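PDB 5UPB: acetoacetate decarboxylase from Sphingomonas wittichii, which is an acetoacetate decarboxylase-like lyase that probably acts on oxo acids through a Schiff base, as in the family, its natural substrate not being established. Local coordinates for residues Y21-D26 and G59-T64; A41-G46 and I88-G93; L207-I212 and Y243-R248. All coordinates share one frame; numbering follows the deposited sequence.

Interaction 1: residues Y21-D26 and G59-T64; sequences YGWGAD and GAFQST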
loop_
_atom_site.group_PDB
_atom_site.type_symbol
_atom_site.label_atom_id
_atom_site.label_comp_id
_atom_site.label_asym_id
_atom_site.label_seq_id
_atom_site.Cartn_x
_atom_site.Cartn_y
_atom_site.Cartn_z
ATOM N N TYR A 21 9.661 25.150 3.580
ATOM C CA TYR A 21 8.921 24.458 2.526
ATOM C C TYR A 21 7.766 25.291 1.990
ATOM O O TYR A 21 7.251 26.190 2.666
ATOM C CB TYR A 21 8.385 23.142 3.020
ATOM C CG TYR A 21 9.478 22.084 2.979
ATOM C CD1 TYR A 21 10.515 22.051 3.909
ATOM C CD2 TYR A 21 9.452 21.103 1.992
ATOM C CE1 TYR A 21 11.505 21.067 3.831
ATOM C CE2 TYR A 21 10.419 20.125 1.917
ATOM C CZ TYR A 21 11.431 20.106 2.830
ATOM O OH TYR A 21 12.366 19.118 2.686
ATOM N N GLY A 22 7.410 25.007 0.737
ATOM C CA GLY A 22 6.177 25.491 0.160
ATOM C C GLY A 22 5.310 24.320 -0.240
ATOM O O GLY A 22 5.805 23.278 -0.670
ATOM N N TRP A 23 4.007 24.531 -0.148
ATOM C CA TRP A 23 2.977 23.564 -0.480
ATOM C C TRP A 23 1.998 24.117 -1.495
ATOM O O TRP A 23 1.583 25.280 -1.405
ATOM C CB TRP A 23 2.156 23.197 0.762
ATOM C CG TRP A 23 2.831 22.305 1.790
ATOM C CD1 TRP A 23 2.575 20.980 1.993
ATOM C CD2 TRP A 23 3.791 22.695 2.785
ATOM N NE1 TRP A 23 3.337 20.507 3.064
ATOM C CE2 TRP A 23 4.086 21.547 3.561
ATOM C CE3 TRP A 23 4.424 23.912 3.105
ATOM C CZ2 TRP A 23 4.999 21.579 4.626
ATOM C CZ3 TRP A 23 5.316 23.958 4.164
ATOM C CH2 TRP A 23 5.607 22.782 4.912
ATOM N N GLY A 24 1.550 23.259 -2.408
ATOM C CA GLY A 24 0.281 23.454 -3.079
ATOM C C GLY A 24 -0.622 22.269 -2.826
ATOM O O GLY A 24 -0.155 21.141 -2.639
ATOM N N ALA A 25 -1.911 22.529 -2.786
ATOM C CA ALA A 25 -2.856 21.484 -2.395
ATOM C C ALA A 25 -4.220 21.724 -3.000
ATOM O O ALA A 25 -4.646 22.874 -3.211
ATOM C CB ALA A 25 -3.010 21.411 -0.873
ATOM N N ASP A 26 -4.915 20.628 -3.241
ATOM C CA ASP A 26 -6.352 20.642 -3.485
ATOM C C ASP A 26 -7.054 20.064 -2.267
ATOM O O ASP A 26 -6.650 19.015 -1.757
ATOM C CB ASP A 26 -6.698 19.875 -4.756
ATOM C CG ASP A 26 -6.012 20.442 -5.989
ATOM O OD1 ASP A 26 -5.738 21.658 -6.034
ATOM O OD2 ASP A 26 -5.762 19.693 -6.921
ATOM N N GLY A 59 -7.236 16.203 1.695
ATOM C CA GLY A 59 -6.486 16.965 0.713
ATOM C C GLY A 59 -5.384 16.169 0.050
ATOM O O GLY A 59 -4.832 15.201 0.610
ATOM N N ALA A 60 -5.050 16.615 -1.151
ATOM C CA ALA A 60 -3.889 16.148 -1.905
ATOM C C ALA A 60 -2.855 17.256 -1.939
ATOM O O ALA A 60 -3.118 18.345 -2.484
ATOM C CB ALA A 60 -4.320 15.725 -3.321
ATOM N N PHE A 61 -1.687 16.981 -1.352
ATOM C CA PHE A 61 -0.656 17.970 -1.094
ATOM C C PHE A 61 0.585 17.691 -1.921
ATOM O O PHE A 61 0.939 16.543 -2.203
ATOM C CB PHE A 61 -0.261 18.004 0.402
ATOM C CG PHE A 61 -1.329 18.476 1.306
ATOM C CD1 PHE A 61 -2.369 17.637 1.661
ATOM C CD2 PHE A 61 -1.327 19.778 1.779
ATOM C CE1 PHE A 61 -3.416 18.108 2.500
ATOM C CE2 PHE A 61 -2.350 20.236 2.590
ATOM C CZ PHE A 61 -3.393 19.394 2.943
ATOM N N GLN A 62 1.269 18.769 -2.255
ATOM C CA GLN A 62 2.542 18.714 -2.969
ATOM C C GLN A 62 3.495 19.703 -2.304
ATOM O O GLN A 62 3.259 20.927 -2.332
ATOM C CB GLN A 62 2.318 19.027 -4.445
ATOM C CG GLN A 62 3.522 18.754 -5.338
ATOM C CD GLN A 62 4.517 19.887 -5.298
ATOM O OE1 GLN A 62 4.261 20.989 -5.779
ATOM N NE2 GLN A 62 5.643 19.640 -4.692
ATOM N N SER A 63 4.564 19.198 -1.685
ATOM C CA SER A 63 5.489 20.041 -0.934
ATOM C C SER A 63 6.873 20.035 -1.583
ATOM O O SER A 63 7.264 19.078 -2.266
ATOM C CB SER A 63 5.591 19.591 0.523
ATOM O OG SER A 63 6.148 18.292 0.575
ATOM N N THR A 64 7.576 21.154 -1.415
ATOM C CA THR A 64 8.887 21.393 -2.010
ATOM C C THR A 64 9.772 22.183 -1.057
ATOM O O THR A 64 9.373 23.242 -0.557
ATOM C CB THR A 64 8.756 22.167 -3.312
ATOM O OG1 THR A 64 7.881 21.459 -4.181
ATOM C CG2 THR A 64 10.093 22.340 -3.978
#
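T64, W23 and S63 bury the most surface where strand 21-26 runs antiparallel to strand 59-64. T64 is held through its backbone in a hydrogen-bonded pair with G22: G22 N donates to T64 O at 2.9 Å in a nearly straight bond (168° at the hydrogen), and T64 N returns a bond to G22 O. The pairs G24-Q62 and D26-A60 repeat this exchange, giving six backbone bonds in all. Next to T64, the ring of Y21 comes in obliquely, its CD2 lying 3.3 Å from T64 C.

Between these pairs the strands come closer, and their side chains meet on the face that carries W23, A25, F61 and S63. With CG anti to its carbonyl carbon (chi1 -73°), W23 lays its indole across S63 on the opposite strand; S63 CB sits over the five-membered ring, 3.7 Å from its centroid, in a CH-pi contact. A25 and F61 repeat the theme with roles exchanged between the strands, A25 CB standing over the phenyl face 3.9 Å from the F61 centroid. W23 CD1 and F61 CD2 then meet obliquely at 4.1 Å and link the two units. The W23 ring also stacks on F247, and F61 on Y81.

On the other face Q62 NE2 donates to T64 OG1 at 2.9 Å, with the hydroxyl oxygen in the amide plane. This helps fix the turn of the amide, together with the partners of OE1, H132 N and N135 ND2 of the second subunit. D26 OD1 bonds S244 OG and H132 NE2 of that subunit. The W23 and F61 face is thus mainly ring and CH packing, while Q62 and D26 opposite carry polar links between subunits.

Interaction 2: residues A41-G46 and I88-G93; sequences ALLPAG and IACTHG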
loop_
_atom_site.group_PDB
_atom_site.type_symbol
_atom_site.label_atom_id
_atom_site.label_comp_id
_atom_site.label_asym_id
_atom_site.label_seq_id
_atom_site.Cartn_x
_atom_site.Cartn_y
_atom_site.Cartn_z
ATOM N N ALA A 41 -12.061 18.257 25.709
ATOM C CA ALA A 41 -11.294 17.134 26.252
ATOM C C ALA A 41 -10.127 16.730 25.348
ATOM O O ALA A 41 -9.154 16.133 25.820
ATOM C CB ALA A 41 -12.241 15.952 26.483
ATOM N N LEU A 42 -10.214 17.002 24.048
ATOM C CA LEU A 42 -9.129 16.686 23.132
ATOM C C LEU A 42 -8.086 17.786 23.056
ATOM O O LEU A 42 -7.034 17.579 22.432
ATOM C CB LEU A 42 -9.671 16.444 21.724
ATOM C CG LEU A 42 -10.644 15.292 21.545
ATOM C CD1 LEU A 42 -11.143 15.268 20.084
ATOM C CD2 LEU A 42 -9.974 13.962 21.969
ATOM N N LEU A 43 -8.380 18.963 23.606
ATOM C CA LEU A 43 -7.431 20.046 23.448
ATOM C C LEU A 43 -6.369 19.973 24.517
ATOM O O LEU A 43 -6.686 19.749 25.685
ATOM C CB LEU A 43 -8.117 21.401 23.549
ATOM C CG LEU A 43 -9.108 21.696 22.434
ATOM C CD1 LEU A 43 -9.836 23.012 22.700
ATOM C CD2 LEU A 43 -8.337 21.757 21.139
ATOM N N PRO A 44 -5.119 20.238 24.167
ATOM C CA PRO A 44 -4.095 20.339 25.202
ATOM C C PRO A 44 -4.307 21.578 26.064
ATOM O O PRO A 44 -5.001 22.529 25.696
ATOM C CB PRO A 44 -2.794 20.453 24.400
ATOM C CG PRO A 44 -3.191 21.077 23.118
ATOM C CD PRO A 44 -4.571 20.529 22.823
ATOM N N ALA A 45 -3.743 21.518 27.264
ATOM C CA ALA A 45 -3.900 22.593 28.232
ATOM C C ALA A 45 -3.439 23.924 27.651
ATOM O O ALA A 45 -2.388 24.008 27.003
ATOM C CB ALA A 45 -3.106 22.275 29.497
ATOM N N GLY A 46 -4.245 24.963 27.849
ATOM C CA GLY A 46 -3.910 26.292 27.373
ATOM C C GLY A 46 -4.698 26.714 26.157
ATOM O O GLY A 46 -4.675 27.905 25.805
ATOM N N ILE A 88 -10.131 21.285 15.396
ATOM C CA ILE A 88 -11.024 21.915 16.369
ATOM C C ILE A 88 -10.742 23.410 16.409
ATOM O O ILE A 88 -9.594 23.831 16.600
ATOM C CB ILE A 88 -10.828 21.289 17.758
ATOM C CG1 ILE A 88 -11.112 19.786 17.677
ATOM C CG2 ILE A 88 -11.699 21.995 18.806
ATOM C CD1 ILE A 88 -10.716 19.006 18.923
ATOM N N ALA A 89 -11.787 24.215 16.239
ATOM C CA ALA A 89 -11.613 25.654 16.389
ATOM C C ALA A 89 -11.420 25.981 17.862
ATOM O O ALA A 89 -12.135 25.458 18.722
ATOM C CB ALA A 89 -12.810 26.412 15.817
ATOM N N CYS A 90 -10.427 26.822 18.158
ATOM C CA CYS A 90 -10.050 27.120 19.534
ATOM C C CYS A 90 -9.347 28.476 19.586
ATOM O O CYS A 90 -9.168 29.160 18.569
ATOM C CB CYS A 90 -9.180 26.009 20.120
ATOM S SG CYS A 90 -7.662 25.681 19.202
ATOM N N THR A 91 -8.954 28.859 20.805
ATOM C CA THR A 91 -8.257 30.108 21.063
ATOM C C THR A 91 -7.133 29.878 22.063
ATOM O O THR A 91 -7.215 29.015 22.946
ATOM C CB THR A 91 -9.192 31.179 21.638
ATOM O OG1 THR A 91 -9.930 30.622 22.744
ATOM C CG2 THR A 91 -10.132 31.650 20.587
ATOM N N HIS A 92 -6.089 30.687 21.920
ATOM C CA HIS A 92 -4.996 30.796 22.881
ATOM C C HIS A 92 -4.972 32.267 23.261
ATOM O O HIS A 92 -4.564 33.115 22.458
ATOM C CB HIS A 92 -3.656 30.348 22.295
ATOM C CG HIS A 92 -2.522 30.436 23.269
ATOM N ND1 HIS A 92 -1.500 31.349 23.138
ATOM C CD2 HIS A 92 -2.224 29.693 24.362
ATOM C CE1 HIS A 92 -0.645 31.198 24.133
ATOM N NE2 HIS A 92 -1.052 30.187 24.880
ATOM N N GLY A 93 -5.461 32.574 24.454
ATOM C CA GLY A 93 -5.697 33.959 24.787
ATOM C C GLY A 93 -6.865 34.413 23.942
ATOM O O GLY A 93 -7.943 33.813 23.993
HETATM O O HOH W 1 -6.229 30.206 26.424
#
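G46 O lies at the edge of the H92 ring, near its plane and 3.4 Å from H92 CD2, and receives its polar bond from a water at 2.8 Å. The same water accepts from G93 N at 3.2 Å, so it bridges the loop to the residue that follows the strand. H92 reaches the carbonyl because its CG stands anti to the backbone N (chi1 -179°), which swings the imidazole out beside the loop; its NE2 makes a weak hydrogen bond to E256 OE1. G46 itself has a positive phi of 105°.

Further back the contact turns wholly apolar. The isobutyl group of L43 forks over the strand: its CD1 rests on C90 CB at 4.0 Å, while its CD2 touches I88 CG2 at 4.1 Å. In this beta-rich fold of the acetoacetate decarboxylase family, the packing places the end of helix 36-42 and the following loop against strand 80-92. The chain then passes straight into the short strand 48-50, which pairs antiparallel with 80-92; the backbone bonds between T91 and K48 begin just past the loop.

I88 sends its two branches to different leucines. Its CG1 is anti to the carbonyl carbon (chi1 -59°), which carries CD1 to L42, where it lies 3.9 Å from both L42 CB and L42 CD1; the two side chains cross at about a right angle. F232 covers L42 and I88, and strand 95-105 adds F102 against L42 and F99 against L43. L42 additionally packs on T8 of the third subunit. C90 O, on the strand backbone, accepts a hydrogen bond from R177 NH2.

Interaction 3: residues L207-I212 and Y243-R248; sequences LRVGDI and YSYGFR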
loop_
_atom_site.group_PDB
_atom_site.type_symbol
_atom_site.label_atom_id
_atom_site.label_comp_id
_atom_site.label_asym_id
_atom_site.label_seq_id
_atom_site.Cartn_x
_atom_site.Cartn_y
_atom_site.Cartn_z
ATOM N N LEU A 207 0.370 32.580 1.985
ATOM C CA LEU A 207 -0.934 31.926 2.006
ATOM C C LEU A 207 -1.711 32.313 0.763
ATOM O O LEU A 207 -1.787 33.506 0.442
ATOM C CB LEU A 207 -1.719 32.368 3.251
ATOM C CG LEU A 207 -3.215 32.079 3.291
ATOM C CD1 LEU A 207 -3.492 30.622 3.130
ATOM C CD2 LEU A 207 -3.778 32.594 4.606
ATOM N N ARG A 208 -2.240 31.315 0.057
ATOM C CA ARG A 208 -3.132 31.554 -1.063
ATOM C C ARG A 208 -4.300 30.575 -1.057
ATOM O O ARG A 208 -4.103 29.381 -0.844
ATOM C CB ARG A 208 -2.400 31.466 -2.410
ATOM C CG ARG A 208 -3.319 31.713 -3.584
ATOM C CD ARG A 208 -2.631 31.620 -4.918
ATOM N NE ARG A 208 -3.622 31.721 -5.983
ATOM C CZ ARG A 208 -3.416 31.370 -7.237
ATOM N NH1 ARG A 208 -2.233 30.895 -7.596
ATOM N NH2 ARG A 208 -4.406 31.475 -8.123
ATOM N N VAL A 209 -5.502 31.067 -1.263
ATOM C CA VAL A 209 -6.681 30.230 -1.472
ATOM C C VAL A 209 -7.359 30.733 -2.735
ATOM O O VAL A 209 -7.445 31.949 -2.969
ATOM C CB VAL A 209 -7.643 30.214 -0.271
ATOM C CG1 VAL A 209 -6.969 29.534 0.921
ATOM C CG2 VAL A 209 -8.086 31.655 0.100
ATOM N N GLY A 210 -7.868 29.808 -3.535
ATOM C CA GLY A 210 -8.549 30.189 -4.760
ATOM C C GLY A 210 -9.261 28.989 -5.340
ATOM O O GLY A 210 -9.266 27.908 -4.753
ATOM N N ASP A 211 -9.886 29.191 -6.495
ATOM C CA ASP A 211 -10.671 28.149 -7.172
ATOM C C ASP A 211 -11.619 27.458 -6.205
ATOM O O ASP A 211 -11.624 26.237 -6.037
ATOM C CB ASP A 211 -9.752 27.147 -7.873
ATOM C CG ASP A 211 -8.982 27.792 -9.021
ATOM O OD1 ASP A 211 -9.650 28.200 -9.991
ATOM O OD2 ASP A 211 -7.743 27.952 -8.938
ATOM N N ILE A 212 -12.421 28.275 -5.570
ATOM C CA ILE A 212 -13.305 27.859 -4.491
ATOM C C ILE A 212 -14.689 27.544 -5.047
ATOM O O ILE A 212 -15.257 28.321 -5.852
ATOM C CB ILE A 212 -13.388 28.954 -3.420
ATOM C CG1 ILE A 212 -12.000 29.302 -2.912
ATOM C CG2 ILE A 212 -14.260 28.521 -2.280
ATOM C CD1 ILE A 212 -11.979 30.612 -2.067
ATOM N N TYR A 243 -11.443 23.574 -2.794
ATOM C CA TYR A 243 -10.663 24.734 -3.186
ATOM C C TYR A 243 -9.214 24.331 -3.338
ATOM O O TYR A 243 -8.795 23.225 -2.957
ATOM C CB TYR A 243 -10.792 25.864 -2.178
ATOM C CG TYR A 243 -10.330 25.498 -0.791
ATOM C CD1 TYR A 243 -11.176 24.858 0.084
ATOM C CD2 TYR A 243 -9.065 25.858 -0.341
ATOM C CE1 TYR A 243 -10.761 24.550 1.372
ATOM C CE2 TYR A 243 -8.650 25.565 0.927
ATOM C CZ TYR A 243 -9.505 24.919 1.791
ATOM O OH TYR A 243 -9.077 24.632 3.068
ATOM N N SER A 244 -8.434 25.285 -3.836
ATOM C CA SER A 244 -6.989 25.122 -3.918
ATOM C C SER A 244 -6.311 26.056 -2.933
ATOM O O SER A 244 -6.794 27.159 -2.627
ATOM C CB SER A 244 -6.493 25.351 -5.335
ATOM O OG SER A 244 -7.124 24.413 -6.181
ATOM N N TYR A 245 -5.140 25.619 -2.501
ATOM C CA TYR A 245 -4.452 26.247 -1.405
ATOM C C TYR A 245 -2.955 26.146 -1.581
ATOM O O TYR A 245 -2.422 25.084 -1.911
ATOM C CB TYR A 245 -4.896 25.414 -0.182
ATOM C CG TYR A 245 -4.361 25.712 1.174
ATOM C CD1 TYR A 245 -4.011 26.969 1.547
ATOM C CD2 TYR A 245 -4.149 24.669 2.077
ATOM C CE1 TYR A 245 -3.528 27.223 2.796
ATOM C CE2 TYR A 245 -3.653 24.902 3.331
ATOM C CZ TYR A 245 -3.338 26.179 3.693
ATOM O OH TYR A 245 -2.812 26.429 4.949
ATOM N N GLY A 246 -2.282 27.227 -1.228
ATOM C CA GLY A 246 -0.833 27.249 -1.235
ATOM C C GLY A 246 -0.364 27.942 0.022
ATOM O O GLY A 246 -0.992 28.900 0.492
ATOM N N PHE A 247 0.789 27.496 0.534
ATOM C CA PHE A 247 1.300 28.131 1.739
ATOM C C PHE A 247 2.781 27.818 1.899
ATOM O O PHE A 247 3.325 26.898 1.273
ATOM C CB PHE A 247 0.512 27.670 2.977
ATOM C CG PHE A 247 0.509 26.156 3.207
ATOM C CD1 PHE A 247 -0.438 25.327 2.614
ATOM C CD2 PHE A 247 1.450 25.598 4.022
ATOM C CE1 PHE A 247 -0.420 23.950 2.838
ATOM C CE2 PHE A 247 1.462 24.186 4.255
ATOM C CZ PHE A 247 0.520 23.401 3.645
ATOM N N ARG A 248 3.427 28.623 2.743
ATOM C CA ARG A 248 4.784 28.412 3.191
ATOM C C ARG A 248 4.689 28.452 4.692
ATOM O O ARG A 248 4.091 29.379 5.247
ATOM C CB ARG A 248 5.795 29.479 2.730
ATOM C CG ARG A 248 6.333 29.429 1.292
ATOM C CD ARG A 248 7.328 30.624 1.091
ATOM N NE ARG A 248 8.141 30.620 -0.138
ATOM C CZ ARG A 248 7.938 31.367 -1.232
ATOM N NH1 ARG A 248 6.930 32.244 -1.325
ATOM N NH2 ARG A 248 8.778 31.235 -2.253
HETATM O O HOH W 2 -6.930 24.926 -8.868
#
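I212 CG1 packs on Y243 CB at 3.7 Å, at the tight end of an antiparallel strand pair where Y243, S244 and G246 are buried. Four backbone bonds join the strands, from R208 N to G246 O (2.8 Å) through to S244 N to G210 O (2.9 Å). At D211 the chain turns a corner; its buried O has no hydrogen-bond partner and makes a CA-H...O contact with Y243 CA at 3.4 Å. S244 OG bonds D26, and a water 2.7 Å from S244 OG bonds weakly to D211 OD2, which hydrogen-bonds to Y134 OH of the second subunit.

The solvent side lies at L207 and the far end of R208. Though exposed, L207 CD1 closely meets the edge of the Y245 ring, 3.4 Å from Y245 CE1. R208 O also lies at that edge, while V209 CG1 comes in obliquely. Y245 reaches these neighbours because its CG is anti to the backbone N (chi1 178°), and F247 CD1 lies above one face of the ring, near its rim. The extended R208 leads away to a cation-pi contact with Y134 of the second subunit.

Beyond the corner I212 bonds through its backbone to G169. Strand 243-248 is flanked by strand 206-221 and by strand 21-34, where Y243 touches M27 and T29.

Interactions 1 and 3 are adjoining parts of one sheet, their centres about 10 Å apart. Strand 21-34 lies between 53-65 and 235-249, and probable backbone bonds A25 N to Y245 O and W23 N to F247 O join the two contacts into four successive strands, 59-64, 21-26, 243-248 and 207-212. Both touch the second subunit. Interaction 2 sits about 26 Å from interaction 1, across the chain's centre, and 25 Å from interaction 3, yet strand 80-92 pairs with 53-65. Along the chain the segments of interactions 1 and 2 alternate, whereas interaction 3 follows both; the pairing of 21-34 with 235-249 thus brings early and late sequence together beside the second subunit.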